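Long-range contacts in reticulocyte-binding protein 2a (PDB 4Z8N), which probably binds a receptor on red blood cells through this helical erythrocyte-binding domain, as part of their invasion by the malaria parasite Plasmodium vivax: residues G15-T20 with K264-R269; T20-Y25 with P58-I63; Y42-N47 with S135-V140; Y86-N91 with N198-A203; D213-G218 with A275-K280. One frame throughout, in Å; residues are numbered along the deposited sequence.

Contact 1 (G15-T20 with K264-R269); sequences GQIIST and KFSLKR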
# COMPACT_ATOMS: atom_id res chain seq x y z
N GLY A 15 11.68 -1.59 3.54
CA GLY A 15 10.38 -2.21 3.70
C GLY A 15 9.28 -1.17 3.83
O GLY A 15 8.11 -1.50 4.01
N GLN A 16 9.67 0.10 3.75
CA GLN A 16 8.70 1.18 3.73
C GLN A 16 7.87 1.08 2.45
O GLN A 16 8.35 0.63 1.41
CB GLN A 16 9.41 2.54 3.82
CG GLN A 16 9.68 3.18 2.46
CD GLN A 16 10.27 4.59 2.54
OE1 GLN A 16 10.17 5.27 3.56
NE2 GLN A 16 10.86 5.03 1.44
N ILE A 17 6.60 1.46 2.54
CA ILE A 17 5.74 1.47 1.37
C ILE A 17 5.28 2.89 1.11
O ILE A 17 4.56 3.47 1.92
CB ILE A 17 4.53 0.53 1.54
CG1 ILE A 17 4.98 -0.92 1.72
CG2 ILE A 17 3.60 0.64 0.35
CD1 ILE A 17 3.84 -1.91 1.91
N ILE A 18 5.71 3.45 -0.01
CA ILE A 18 5.24 4.76 -0.42
C ILE A 18 4.03 4.59 -1.32
O ILE A 18 4.13 3.96 -2.38
CB ILE A 18 6.33 5.56 -1.14
CG1 ILE A 18 7.49 5.84 -0.18
CG2 ILE A 18 5.77 6.86 -1.69
CD1 ILE A 18 8.62 6.62 -0.80
N SER A 19 2.90 5.13 -0.90
CA SER A 19 1.65 4.92 -1.62
C SER A 19 1.34 6.09 -2.55
O SER A 19 1.68 7.24 -2.27
CB SER A 19 0.50 4.71 -0.63
OG SER A 19 -0.72 4.46 -1.31
N THR A 20 0.69 5.78 -3.67
CA THR A 20 0.30 6.81 -4.63
C THR A 20 -1.03 7.45 -4.25
O THR A 20 -1.49 8.38 -4.91
CB THR A 20 0.19 6.23 -6.05
OG1 THR A 20 -0.61 5.05 -6.03
CG2 THR A 20 1.57 5.89 -6.60
N LYS A 264 -3.80 -0.21 9.44
CA LYS A 264 -4.80 0.55 8.70
C LYS A 264 -4.28 1.03 7.34
O LYS A 264 -4.99 0.99 6.34
CB LYS A 264 -5.26 1.75 9.53
CG LYS A 264 -6.30 2.63 8.85
CD LYS A 264 -6.66 3.82 9.72
CE LYS A 264 -7.65 4.75 9.03
NZ LYS A 264 -7.96 5.93 9.89
N PHE A 265 -3.03 1.48 7.32
CA PHE A 265 -2.40 1.99 6.11
C PHE A 265 -2.40 0.94 5.00
O PHE A 265 -2.66 1.25 3.84
CB PHE A 265 -0.97 2.45 6.42
CG PHE A 265 -0.28 3.14 5.27
CD1 PHE A 265 -0.67 4.40 4.87
CD2 PHE A 265 0.78 2.53 4.62
CE1 PHE A 265 -0.03 5.04 3.83
CE2 PHE A 265 1.43 3.16 3.58
CZ PHE A 265 1.03 4.42 3.18
N SER A 266 -2.13 -0.31 5.36
CA SER A 266 -2.03 -1.38 4.37
C SER A 266 -3.36 -2.08 4.10
O SER A 266 -3.58 -2.58 2.99
CB SER A 266 -0.99 -2.42 4.81
OG SER A 266 0.31 -1.98 4.47
N LEU A 267 -4.25 -2.10 5.09
CA LEU A 267 -5.55 -2.75 4.93
C LEU A 267 -6.35 -2.10 3.80
O LEU A 267 -6.94 -2.80 2.97
CB LEU A 267 -6.35 -2.68 6.23
CG LEU A 267 -7.76 -3.30 6.18
CD1 LEU A 267 -7.67 -4.80 5.95
CD2 LEU A 267 -8.53 -2.99 7.45
N LYS A 268 -6.36 -0.78 3.77
CA LYS A 268 -7.08 -0.02 2.75
C LYS A 268 -6.61 -0.38 1.35
O LYS A 268 -7.41 -0.42 0.41
CB LYS A 268 -6.90 1.48 3.00
CG LYS A 268 -7.56 2.37 1.96
CD LYS A 268 -7.47 3.84 2.34
CE LYS A 268 -6.42 4.56 1.53
NZ LYS A 268 -6.31 5.99 1.93
N ARG A 269 -5.32 -0.66 1.21
CA ARG A 269 -4.72 -0.97 -0.08
C ARG A 269 -4.94 -2.42 -0.48
O ARG A 269 -5.06 -2.74 -1.66
CB ARG A 269 -3.23 -0.65 -0.06
CG ARG A 269 -2.93 0.79 0.28
CD ARG A 269 -3.55 1.72 -0.75
NE ARG A 269 -2.78 1.73 -1.99
CZ ARG A 269 -3.30 2.00 -3.18
NH1 ARG A 269 -4.59 2.25 -3.30
NH2 ARG A 269 -2.52 1.99 -4.26
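F265 reaches strand 17-19 with the outer end of its ring. I17 O lies at the ring edge, near its plane, 3.6 Å from F265 CE2, while F265 CZ lies 3.9 Å from S19 CB in an oblique approach. The ring gets there because its CG stands anti to the backbone N (chi1 -173°), extending it away from helix 246-297. An oxygen at the edge faces ring hydrogens rather than the pi cloud, which is probably mildly favourable.

S19 points its CB toward the helix and has two neighbours. CB rests on F265, and OG is 3.5 Å from R269 NE, a pair too poorly angled to count as a hydrogen bond. The hydroxyl bonds instead to D9 OD1, and R269 NE forms a salt bridge with D9 OD2, so one carboxylate on strand 9-11 serves both residues. Bends at chi2 (-61°) and chi3 (-76°) bring the R269 guanidinium to D9, beside S19 OG. Its NH2 hydrogen-bonds to L5 O and passes T20 OG1, itself bonded to L8 O, at 4.0 Å.

I17 and S19 face the helix and I18 faces away, the alternation expected of an extended strand. The long F265 and R269 span axes 10.9 Å apart at closest approach. With no direct hydrogen bond or salt bridge, the segments meet through van der Waals contact. The polar tie runs through D9, whose carboxylate would be expected to offset the buried arginine charge.

Contact 2 (T20-Y25 with P58-I63); sequences TVYPFY and PLMSSI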
# COMPACT_ATOMS: atom_id res chain seq x y z
N THR A 20 0.69 5.78 -3.67
CA THR A 20 0.30 6.81 -4.63
C THR A 20 -1.03 7.45 -4.25
O THR A 20 -1.49 8.38 -4.91
CB THR A 20 0.19 6.23 -6.05
OG1 THR A 20 -0.61 5.05 -6.03
CG2 THR A 20 1.57 5.89 -6.60
N VAL A 21 -1.65 6.93 -3.19
CA VAL A 21 -2.93 7.45 -2.73
C VAL A 21 -2.84 7.95 -1.28
O VAL A 21 -1.98 7.52 -0.51
CB VAL A 21 -4.04 6.38 -2.83
CG1 VAL A 21 -4.16 5.87 -4.26
CG2 VAL A 21 -3.78 5.24 -1.87
N TYR A 22 -3.72 8.89 -0.94
CA TYR A 22 -3.79 9.46 0.41
C TYR A 22 -3.88 8.36 1.46
O TYR A 22 -4.62 7.39 1.27
CB TYR A 22 -4.99 10.41 0.50
CG TYR A 22 -5.13 11.16 1.80
CD1 TYR A 22 -5.77 10.59 2.89
CD2 TYR A 22 -4.64 12.46 1.92
CE1 TYR A 22 -5.90 11.28 4.08
CE2 TYR A 22 -4.77 13.15 3.11
CZ TYR A 22 -5.40 12.56 4.18
OH TYR A 22 -5.53 13.26 5.37
N PRO A 23 -3.15 8.49 2.58
CA PRO A 23 -2.27 9.60 2.97
C PRO A 23 -0.80 9.42 2.59
O PRO A 23 0.06 10.01 3.23
CB PRO A 23 -2.42 9.61 4.49
CG PRO A 23 -2.55 8.16 4.83
CD PRO A 23 -3.30 7.52 3.67
N PHE A 24 -0.52 8.58 1.59
CA PHE A 24 0.80 8.46 0.96
C PHE A 24 1.90 7.87 1.85
O PHE A 24 2.61 6.94 1.43
CB PHE A 24 1.25 9.83 0.43
CG PHE A 24 0.19 10.55 -0.36
CD1 PHE A 24 -0.17 10.09 -1.62
CD2 PHE A 24 -0.45 11.66 0.16
CE1 PHE A 24 -1.15 10.74 -2.35
CE2 PHE A 24 -1.43 12.31 -0.57
CZ PHE A 24 -1.78 11.85 -1.82
N TYR A 25 2.07 8.39 3.06
CA TYR A 25 3.07 7.86 3.99
C TYR A 25 2.41 7.37 5.26
O TYR A 25 1.45 7.97 5.74
CB TYR A 25 4.12 8.92 4.33
CG TYR A 25 5.12 9.21 3.23
CD1 TYR A 25 4.76 9.98 2.12
CD2 TYR A 25 6.42 8.74 3.30
CE1 TYR A 25 5.66 10.25 1.12
CE2 TYR A 25 7.34 9.00 2.29
CZ TYR A 25 6.95 9.76 1.21
OH TYR A 25 7.85 10.03 0.21
N PRO A 58 0.72 21.48 6.33
CA PRO A 58 1.47 21.99 5.17
C PRO A 58 2.29 20.90 4.49
O PRO A 58 2.47 20.94 3.27
CB PRO A 58 2.38 23.06 5.78
CG PRO A 58 1.71 23.46 7.04
CD PRO A 58 1.09 22.20 7.57
N LEU A 59 2.79 19.94 5.27
CA LEU A 59 3.56 18.83 4.72
C LEU A 59 2.69 17.97 3.81
O LEU A 59 3.11 17.60 2.71
CB LEU A 59 4.15 17.98 5.84
CG LEU A 59 4.89 16.71 5.40
CD1 LEU A 59 6.06 17.05 4.48
CD2 LEU A 59 5.37 15.91 6.60
N MET A 60 1.49 17.65 4.27
CA MET A 60 0.55 16.85 3.48
C MET A 60 0.19 17.57 2.18
O MET A 60 0.07 16.94 1.12
CB MET A 60 -0.72 16.56 4.28
CG MET A 60 -1.77 15.79 3.49
SD MET A 60 -1.20 14.15 3.00
CE MET A 60 -1.53 13.19 4.47
N SER A 61 0.04 18.89 2.26
CA SER A 61 -0.30 19.69 1.09
C SER A 61 0.82 19.64 0.05
O SER A 61 0.57 19.54 -1.14
CB SER A 61 -0.58 21.14 1.50
OG SER A 61 -1.73 21.21 2.33
N SER A 62 2.07 19.70 0.52
CA SER A 62 3.22 19.65 -0.36
C SER A 62 3.34 18.28 -1.05
O SER A 62 3.67 18.20 -2.23
CB SER A 62 4.51 19.95 0.41
OG SER A 62 4.47 21.27 0.94
N ILE A 63 3.06 17.23 -0.29
CA ILE A 63 3.06 15.87 -0.83
C ILE A 63 1.94 15.71 -1.86
O ILE A 63 2.17 15.20 -2.96
CB ILE A 63 2.88 14.82 0.28
CG1 ILE A 63 4.06 14.88 1.26
CG2 ILE A 63 2.76 13.42 -0.32
CD1 ILE A 63 3.90 13.95 2.44
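M60 has CG anti to its backbone N, then bends at chi2 (63°) and chi3 (83°), which swings the thioether from helix 42-69 toward Y22 and F24. Y22, whose own CG is also anti to its N, brings its ring to meet it. The methyl CE of M60 sits 3.5 Å from Y22 CE2 and 3.7 Å from P23 CB. The sulfur makes two Met-aromatic contacts: SD is 4.7 Å from the Y22 ring centroid, in an oblique approach, and 5.0 Å from the F24 ring centroid, where it lies at the edge (87° off the normal).

One turn further along the helix, I63 presents CG2 to F24 CD2 at 3.7 Å, the two side chains running past each other in opposite directions. Its CD1 approaches Y25 CD1 at 4.1 Å. The Y25 side chain lies about 8 Å from that of E120, a calcium ligand in a structure of this protein, although no calcium is bound here.

The loop contains a cis peptide before P23, with P23 CB over one face of the Y22 ring. F24 N bonds to V21 O at 2.8 Å, and the backbone angles complete a type VI beta turn, the turn characteristic of cis-proline.

Contact 3 (Y42-N47 with S135-V140); sequences YEAKKN and SILNSV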
# COMPACT_ATOMS: atom_id res chain seq x y z
N TYR A 42 -6.18 16.98 28.14
CA TYR A 42 -6.66 18.22 27.56
C TYR A 42 -5.56 19.14 27.04
O TYR A 42 -5.59 19.51 25.86
CB TYR A 42 -7.53 18.95 28.59
CG TYR A 42 -8.61 18.05 29.15
CD1 TYR A 42 -9.50 17.40 28.30
CD2 TYR A 42 -8.73 17.84 30.52
CE1 TYR A 42 -10.49 16.57 28.80
CE2 TYR A 42 -9.72 17.01 31.02
CZ TYR A 42 -10.59 16.37 30.16
OH TYR A 42 -11.58 15.55 30.65
N GLU A 43 -4.59 19.48 27.87
CA GLU A 43 -3.53 20.40 27.46
C GLU A 43 -2.66 19.80 26.35
O GLU A 43 -2.26 20.51 25.42
CB GLU A 43 -2.66 20.81 28.64
CG GLU A 43 -1.60 21.85 28.26
CD GLU A 43 -0.72 22.26 29.42
OE1 GLU A 43 -0.80 21.62 30.50
OE2 GLU A 43 0.05 23.23 29.26
N ALA A 44 -2.38 18.51 26.45
CA ALA A 44 -1.60 17.83 25.42
C ALA A 44 -2.35 17.84 24.09
O ALA A 44 -1.75 17.97 23.03
CB ALA A 44 -1.28 16.41 25.85
N LYS A 45 -3.67 17.71 24.16
CA LYS A 45 -4.51 17.71 22.97
C LYS A 45 -4.50 19.06 22.26
O LYS A 45 -4.39 19.12 21.04
CB LYS A 45 -5.95 17.31 23.32
CG LYS A 45 -6.93 17.37 22.15
CD LYS A 45 -6.81 16.14 21.25
CE LYS A 45 -7.97 16.05 20.26
NZ LYS A 45 -7.63 16.56 18.90
N LYS A 46 -4.63 20.16 23.01
CA LYS A 46 -4.67 21.48 22.39
C LYS A 46 -3.31 21.81 21.78
O LYS A 46 -3.24 22.36 20.68
CB LYS A 46 -5.09 22.58 23.38
CG LYS A 46 -4.86 22.28 24.84
CD LYS A 46 -5.55 23.28 25.77
CE LYS A 46 -7.06 23.07 25.82
NZ LYS A 46 -7.72 23.78 26.96
N ASN A 47 -2.23 21.48 22.49
CA ASN A 47 -0.89 21.69 21.97
C ASN A 47 -0.63 20.86 20.72
O ASN A 47 -0.00 21.34 19.77
CB ASN A 47 0.17 21.38 23.03
CG ASN A 47 0.28 22.47 24.08
OD1 ASN A 47 0.01 23.64 23.81
ND2 ASN A 47 0.70 22.09 25.29
N SER A 135 7.72 15.70 23.35
CA SER A 135 7.77 16.82 24.28
C SER A 135 6.37 17.39 24.53
O SER A 135 6.11 17.96 25.58
CB SER A 135 8.70 17.92 23.75
OG SER A 135 8.17 18.53 22.59
N ILE A 136 5.48 17.23 23.55
CA ILE A 136 4.11 17.70 23.69
C ILE A 136 3.38 16.91 24.77
O ILE A 136 2.57 17.45 25.52
CB ILE A 136 3.34 17.61 22.35
CG1 ILE A 136 3.92 18.60 21.34
CG2 ILE A 136 1.86 17.88 22.55
CD1 ILE A 136 3.18 18.62 20.03
N LEU A 137 3.70 15.62 24.86
CA LEU A 137 3.08 14.75 25.86
C LEU A 137 3.65 14.97 27.26
O LEU A 137 3.27 14.27 28.20
CB LEU A 137 3.23 13.29 25.45
CG LEU A 137 1.93 12.63 24.98
CD1 LEU A 137 1.34 13.39 23.80
CD2 LEU A 137 2.16 11.17 24.61
N ASN A 138 4.55 15.94 27.41
CA ASN A 138 4.97 16.37 28.73
C ASN A 138 3.84 17.16 29.39
O ASN A 138 3.85 17.39 30.60
CB ASN A 138 6.24 17.23 28.67
CG ASN A 138 7.47 16.42 28.33
OD1 ASN A 138 7.55 15.22 28.61
ND2 ASN A 138 8.46 17.07 27.72
N SER A 139 2.87 17.58 28.58
CA SER A 139 1.71 18.32 29.06
C SER A 139 0.76 17.43 29.85
O SER A 139 -0.12 17.92 30.56
CB SER A 139 0.97 18.97 27.90
OG SER A 139 1.78 19.93 27.24
N VAL A 140 0.93 16.12 29.72
CA VAL A 140 0.19 15.17 30.54
C VAL A 140 0.56 15.41 32.00
O VAL A 140 1.70 15.22 32.40
CB VAL A 140 0.48 13.71 30.15
CG1 VAL A 140 -0.27 12.76 31.07
CG2 VAL A 140 0.10 13.47 28.70
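S139 and A44 bring their backbones together, with CA atoms 4.9 Å apart. S139 points its CB toward helix 42-69, and that carbon lies 3.7 Å from A44 N and 4.0 Å from A44 CB. Both side chains are small, which is what lets the main chains come so near.

The S139 hydroxyl stands anti to the carbonyl carbon, beside its own backbone N (chi1 -63°), and joins two partners. It accepts from N47 ND2 at 3.1 Å, with an N-H...O angle of 135°, so the bond is bent; the oxygen nevertheless lies in the plane of the N47 amide. The same OG donates to I136 O, which also accepts from S139 N, both donors arriving from one face of that carbonyl. The hydroxyl is thus held by two bonds, one accepted and one donated, and relays a bond from helix 42-69 to I136 of helix 119-136.

Other groups close in around this pair. E43, extended beyond CG, runs alongside S139, its CG 3.9 Å from S139 CB. I136 has CG2 anti to its backbone N, where the methyl meets A44 O at 3.6 Å and N47 CB at 3.9 Å. The methyl of A44 also approaches V140 CG2, at 4.3 Å.

L137 and V140 pack against helix 246-297 behind this interface, and the chain then runs on to the C142-C146 disulfide. The 135-140 segment thus packs against the first turns of helix 42-69, closely apposed at the small pair A44 and S139, with I136 and N47 beside them, within a predominantly helical bundle.

Contact 4 (Y86-N91 with N198-A203); sequences YPENHN and NVTISA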
# COMPACT_ATOMS: atom_id res chain seq x y z
N TYR A 86 -4.88 -4.60 -24.68
CA TYR A 86 -5.81 -4.81 -25.78
C TYR A 86 -5.16 -4.53 -27.13
O TYR A 86 -5.58 -3.61 -27.83
CB TYR A 86 -7.05 -3.93 -25.59
CG TYR A 86 -7.81 -4.22 -24.31
CD1 TYR A 86 -7.47 -3.59 -23.12
CD2 TYR A 86 -8.85 -5.14 -24.29
CE1 TYR A 86 -8.16 -3.85 -21.95
CE2 TYR A 86 -9.54 -5.41 -23.12
CZ TYR A 86 -9.19 -4.77 -21.96
OH TYR A 86 -9.88 -5.03 -20.79
N PRO A 87 -4.14 -5.32 -27.50
CA PRO A 87 -3.41 -5.05 -28.74
C PRO A 87 -4.22 -5.33 -30.00
O PRO A 87 -4.07 -4.62 -31.00
CB PRO A 87 -2.20 -5.99 -28.65
CG PRO A 87 -2.68 -7.12 -27.81
CD PRO A 87 -3.62 -6.51 -26.80
N GLU A 88 -5.07 -6.36 -29.95
CA GLU A 88 -5.86 -6.75 -31.11
C GLU A 88 -6.87 -5.65 -31.46
O GLU A 88 -7.04 -5.32 -32.63
CB GLU A 88 -6.59 -8.07 -30.85
CG GLU A 88 -5.68 -9.22 -30.43
CD GLU A 88 -5.59 -9.39 -28.92
OE1 GLU A 88 -5.89 -8.43 -28.18
OE2 GLU A 88 -5.23 -10.50 -28.46
N ASN A 89 -7.52 -5.10 -30.45
CA ASN A 89 -8.49 -4.04 -30.68
C ASN A 89 -7.82 -2.73 -31.10
O ASN A 89 -8.44 -1.90 -31.75
CB ASN A 89 -9.35 -3.82 -29.44
CG ASN A 89 -10.37 -4.93 -29.23
OD1 ASN A 89 -11.34 -5.05 -29.98
ND2 ASN A 89 -10.15 -5.75 -28.22
N HIS A 90 -6.56 -2.56 -30.71
CA HIS A 90 -5.78 -1.40 -31.13
C HIS A 90 -5.22 -1.60 -32.53
O HIS A 90 -4.77 -0.65 -33.18
CB HIS A 90 -4.65 -1.12 -30.14
CG HIS A 90 -5.06 -0.32 -28.95
ND1 HIS A 90 -5.48 -0.90 -27.77
CD2 HIS A 90 -5.11 1.02 -28.75
CE1 HIS A 90 -5.78 0.05 -26.90
NE2 HIS A 90 -5.56 1.22 -27.47
N ASN A 91 -5.25 -2.85 -33.00
CA ASN A 91 -4.70 -3.24 -34.30
C ASN A 91 -3.21 -2.90 -34.39
O ASN A 91 -2.72 -2.44 -35.42
CB ASN A 91 -5.47 -2.56 -35.44
CG ASN A 91 -5.18 -3.19 -36.79
OD1 ASN A 91 -5.06 -4.41 -36.91
ND2 ASN A 91 -5.06 -2.35 -37.81
N ASN A 198 2.99 -13.72 -31.43
CA ASN A 198 2.01 -12.74 -31.88
C ASN A 198 1.61 -11.83 -30.72
O ASN A 198 2.04 -12.05 -29.59
CB ASN A 198 0.77 -13.43 -32.47
CG ASN A 198 0.18 -14.47 -31.53
OD1 ASN A 198 -0.48 -14.13 -30.54
ND2 ASN A 198 0.39 -15.74 -31.84
N VAL A 199 0.79 -10.83 -31.00
CA VAL A 199 0.43 -9.84 -29.98
C VAL A 199 -0.43 -10.44 -28.86
O VAL A 199 -0.36 -9.98 -27.71
CB VAL A 199 -0.31 -8.63 -30.59
CG1 VAL A 199 0.64 -7.81 -31.45
CG2 VAL A 199 -1.52 -9.08 -31.39
N THR A 200 -1.22 -11.46 -29.18
CA THR A 200 -2.03 -12.14 -28.17
C THR A 200 -1.13 -12.85 -27.16
O THR A 200 -1.35 -12.76 -25.95
CB THR A 200 -3.00 -13.15 -28.80
OG1 THR A 200 -3.93 -12.46 -29.64
CG2 THR A 200 -3.77 -13.90 -27.71
N ILE A 201 -0.11 -13.54 -27.66
CA ILE A 201 0.87 -14.19 -26.80
C ILE A 201 1.62 -13.15 -25.96
O ILE A 201 1.80 -13.33 -24.76
CB ILE A 201 1.89 -15.01 -27.63
CG1 ILE A 201 1.21 -16.25 -28.22
CG2 ILE A 201 3.09 -15.41 -26.77
CD1 ILE A 201 2.13 -17.11 -29.07
N SER A 202 2.02 -12.06 -26.61
CA SER A 202 2.73 -10.99 -25.92
C SER A 202 1.87 -10.37 -24.82
O SER A 202 2.37 -10.04 -23.75
CB SER A 202 3.17 -9.92 -26.92
OG SER A 202 4.03 -10.46 -27.91
N ALA A 203 0.58 -10.22 -25.10
CA ALA A 203 -0.35 -9.63 -24.13
C ALA A 203 -0.54 -10.51 -22.89
O ALA A 203 -0.63 -10.01 -21.77
CB ALA A 203 -1.69 -9.35 -24.80
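T200 OG1 donates to E88 OE2 at 2.6 Å, a short hydrogen bond and the direct polar link between the segments. The carboxylate uses the anti lone pair of OE2, the one turned away from its other oxygen. The bend of E88 at chi2 (95°) brings OE2 to T200, and the two side chains cross at about a right angle.

T200 stands in the first turn of helix 199-237, whose start carries a side-chain N-cap: N198 OD1 accepts from I201 N at 3.0 Å, with an N-H...O angle of 158°, although the donor stands above the carbonyl plane. The first turn of the short, weakly bonded helix 87-90 meets this first turn of helix 199-237 at one extremity of the bundle.

Beside the polar bond, the pyrrolidine of P87 lies on two residues one turn apart. Its CB is 3.8 Å from V199 CB, and its CG is 3.9 Å from A203 CB and 3.7 Å from V199 O. Y97 of helix 94-115 packs against both P87 and A203. On the helix 246-297 side, L287 touches E88 and Y294 touches T200.

Contact 5 (D213-G218 with A275-K280); sequences DIITIG and AALKEK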
# COMPACT_ATOMS: atom_id res chain seq x y z
N ASP A 213 3.13 -8.86 -10.36
CA ASP A 213 3.62 -7.63 -9.73
C ASP A 213 2.63 -7.08 -8.71
O ASP A 213 3.01 -6.61 -7.64
CB ASP A 213 3.92 -6.57 -10.78
CG ASP A 213 5.17 -6.87 -11.58
OD1 ASP A 213 6.06 -7.56 -11.05
OD2 ASP A 213 5.25 -6.42 -12.74
N ILE A 214 1.35 -7.12 -9.08
CA ILE A 214 0.28 -6.71 -8.17
C ILE A 214 0.27 -7.59 -6.93
O ILE A 214 0.11 -7.10 -5.81
CB ILE A 214 -1.09 -6.77 -8.87
CG1 ILE A 214 -1.19 -5.69 -9.96
CG2 ILE A 214 -2.21 -6.59 -7.87
CD1 ILE A 214 -2.47 -5.75 -10.76
N ILE A 215 0.46 -8.89 -7.12
CA ILE A 215 0.51 -9.83 -6.00
C ILE A 215 1.69 -9.53 -5.08
O ILE A 215 1.56 -9.57 -3.86
CB ILE A 215 0.57 -11.29 -6.50
CG1 ILE A 215 -0.76 -11.69 -7.12
CG2 ILE A 215 0.91 -12.25 -5.35
CD1 ILE A 215 -0.82 -13.11 -7.61
N THR A 216 2.84 -9.20 -5.68
CA THR A 216 4.02 -8.82 -4.91
C THR A 216 3.73 -7.61 -4.01
O THR A 216 4.08 -7.62 -2.83
CB THR A 216 5.21 -8.50 -5.83
OG1 THR A 216 5.59 -9.69 -6.54
CG2 THR A 216 6.40 -8.01 -5.02
N ILE A 217 3.09 -6.59 -4.57
CA ILE A 217 2.66 -5.43 -3.79
C ILE A 217 1.65 -5.84 -2.71
O ILE A 217 1.73 -5.41 -1.56
CB ILE A 217 2.03 -4.35 -4.68
CG1 ILE A 217 3.05 -3.84 -5.70
CG2 ILE A 217 1.51 -3.19 -3.85
CD1 ILE A 217 2.47 -2.89 -6.72
N GLY A 218 0.70 -6.69 -3.10
CA GLY A 218 -0.31 -7.18 -2.18
C GLY A 218 0.27 -7.97 -1.02
O GLY A 218 -0.22 -7.89 0.10
N ALA A 275 -9.56 -6.22 -6.23
CA ALA A 275 -10.45 -5.83 -7.32
C ALA A 275 -9.69 -5.67 -8.62
O ALA A 275 -10.22 -5.94 -9.70
CB ALA A 275 -11.18 -4.54 -6.97
N ALA A 276 -8.44 -5.22 -8.52
CA ALA A 276 -7.61 -5.06 -9.71
C ALA A 276 -7.29 -6.42 -10.31
O ALA A 276 -7.31 -6.59 -11.53
CB ALA A 276 -6.33 -4.31 -9.36
N LEU A 277 -7.01 -7.40 -9.46
CA LEU A 277 -6.72 -8.76 -9.91
C LEU A 277 -7.90 -9.38 -10.65
O LEU A 277 -7.72 -10.08 -11.64
CB LEU A 277 -6.32 -9.64 -8.73
CG LEU A 277 -4.96 -9.31 -8.12
CD1 LEU A 277 -4.72 -10.15 -6.89
CD2 LEU A 277 -3.86 -9.54 -9.15
N LYS A 278 -9.11 -9.11 -10.16
CA LYS A 278 -10.33 -9.57 -10.81
C LYS A 278 -10.45 -9.00 -12.22
O LYS A 278 -10.78 -9.72 -13.17
CB LYS A 278 -11.56 -9.17 -9.98
CG LYS A 278 -12.89 -9.30 -10.71
CD LYS A 278 -13.18 -10.73 -11.14
CE LYS A 278 -14.56 -10.85 -11.75
NZ LYS A 278 -14.67 -12.04 -12.64
N GLU A 279 -10.18 -7.71 -12.36
CA GLU A 279 -10.23 -7.05 -13.66
C GLU A 279 -9.22 -7.66 -14.63
O GLU A 279 -9.56 -7.97 -15.77
CB GLU A 279 -9.96 -5.55 -13.51
CG GLU A 279 -9.91 -4.80 -14.84
CD GLU A 279 -8.82 -3.75 -14.88
OE1 GLU A 279 -8.67 -3.01 -13.89
OE2 GLU A 279 -8.12 -3.66 -15.91
N LYS A 280 -7.99 -7.83 -14.16
CA LYS A 280 -6.93 -8.38 -15.00
C LYS A 280 -7.18 -9.85 -15.30
O LYS A 280 -6.92 -10.32 -16.40
CB LYS A 280 -5.56 -8.22 -14.32
CG LYS A 280 -5.22 -6.81 -13.87
CD LYS A 280 -5.09 -5.84 -15.02
CE LYS A 280 -4.51 -4.51 -14.55
NZ LYS A 280 -4.67 -3.45 -15.56
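I214 and L277 are the main bumps of this interface, and they slide past each other in opposite directions rather than meeting head on. The branch methyl CG2 of I214 lies 3.6 Å from L277 CD2, and I214 CB is 3.9 Å from that same methyl. This places the CD2 arm of the leucine against the branch point of the isoleucine. I214 CG2 stands anti to the backbone N, and CG1 anti to the carbonyl carbon (chi1 -68°), which turns CG2 to L277 CD2 and leaves CG1 and CD1 to reach toward A276 and K280.

The longer branch of I214 reaches into the shallow hollow between A276 and K280, residues one turn apart on helix 246-297. Its CD1 is 4.4 Å from A276 CB and 4.3 Å from K280 CG, near the upper limit for contact, so the fit here is loose. Only the aliphatic part of K280 is used. The fork of L277 likewise straddles two residues: CD2 faces I214, while CD1 approaches I215 CG1 at 4.3 Å.

The short helix axes run nearly antiparallel, at 168°, and come no closer than 10.7 Å, a separation wide enough for large side chains to fill. Helix 168-194 adds L174 and L177 against L277, and Y7 touches I214, A276 and K280.

Chemically the contact is aliphatic throughout, made by dispersion and by exclusion of water. The charged end of K280 is directed to E85 in a salt bridge, with a weaker one to E279, which keeps its ammonium group paired while its methylenes join the apolar packing.

From the N terminus, G15-T20 opens contact 1, which closes a loop of 243 residues on helix 246-297. Contacts 2, 3 and 4 all lie within that loop. Contact 2 follows directly, sharing T20 with contact 1, and joins the loop after strand 17-19 to helix 42-69. Contact 3 starts before contact 2 closes, so the two cross; it ties helix 42-69 to the end of helix 119-136. Contact 4 crosses contact 3 and joins helix 87-90 to helix 199-237, with its centre about 61 Å from that of contact 3, on the opposite side of the chain's centre. Contact 5 begins after contact 4 closes, crosses contact 1, and pairs helices 199-237 and 246-297.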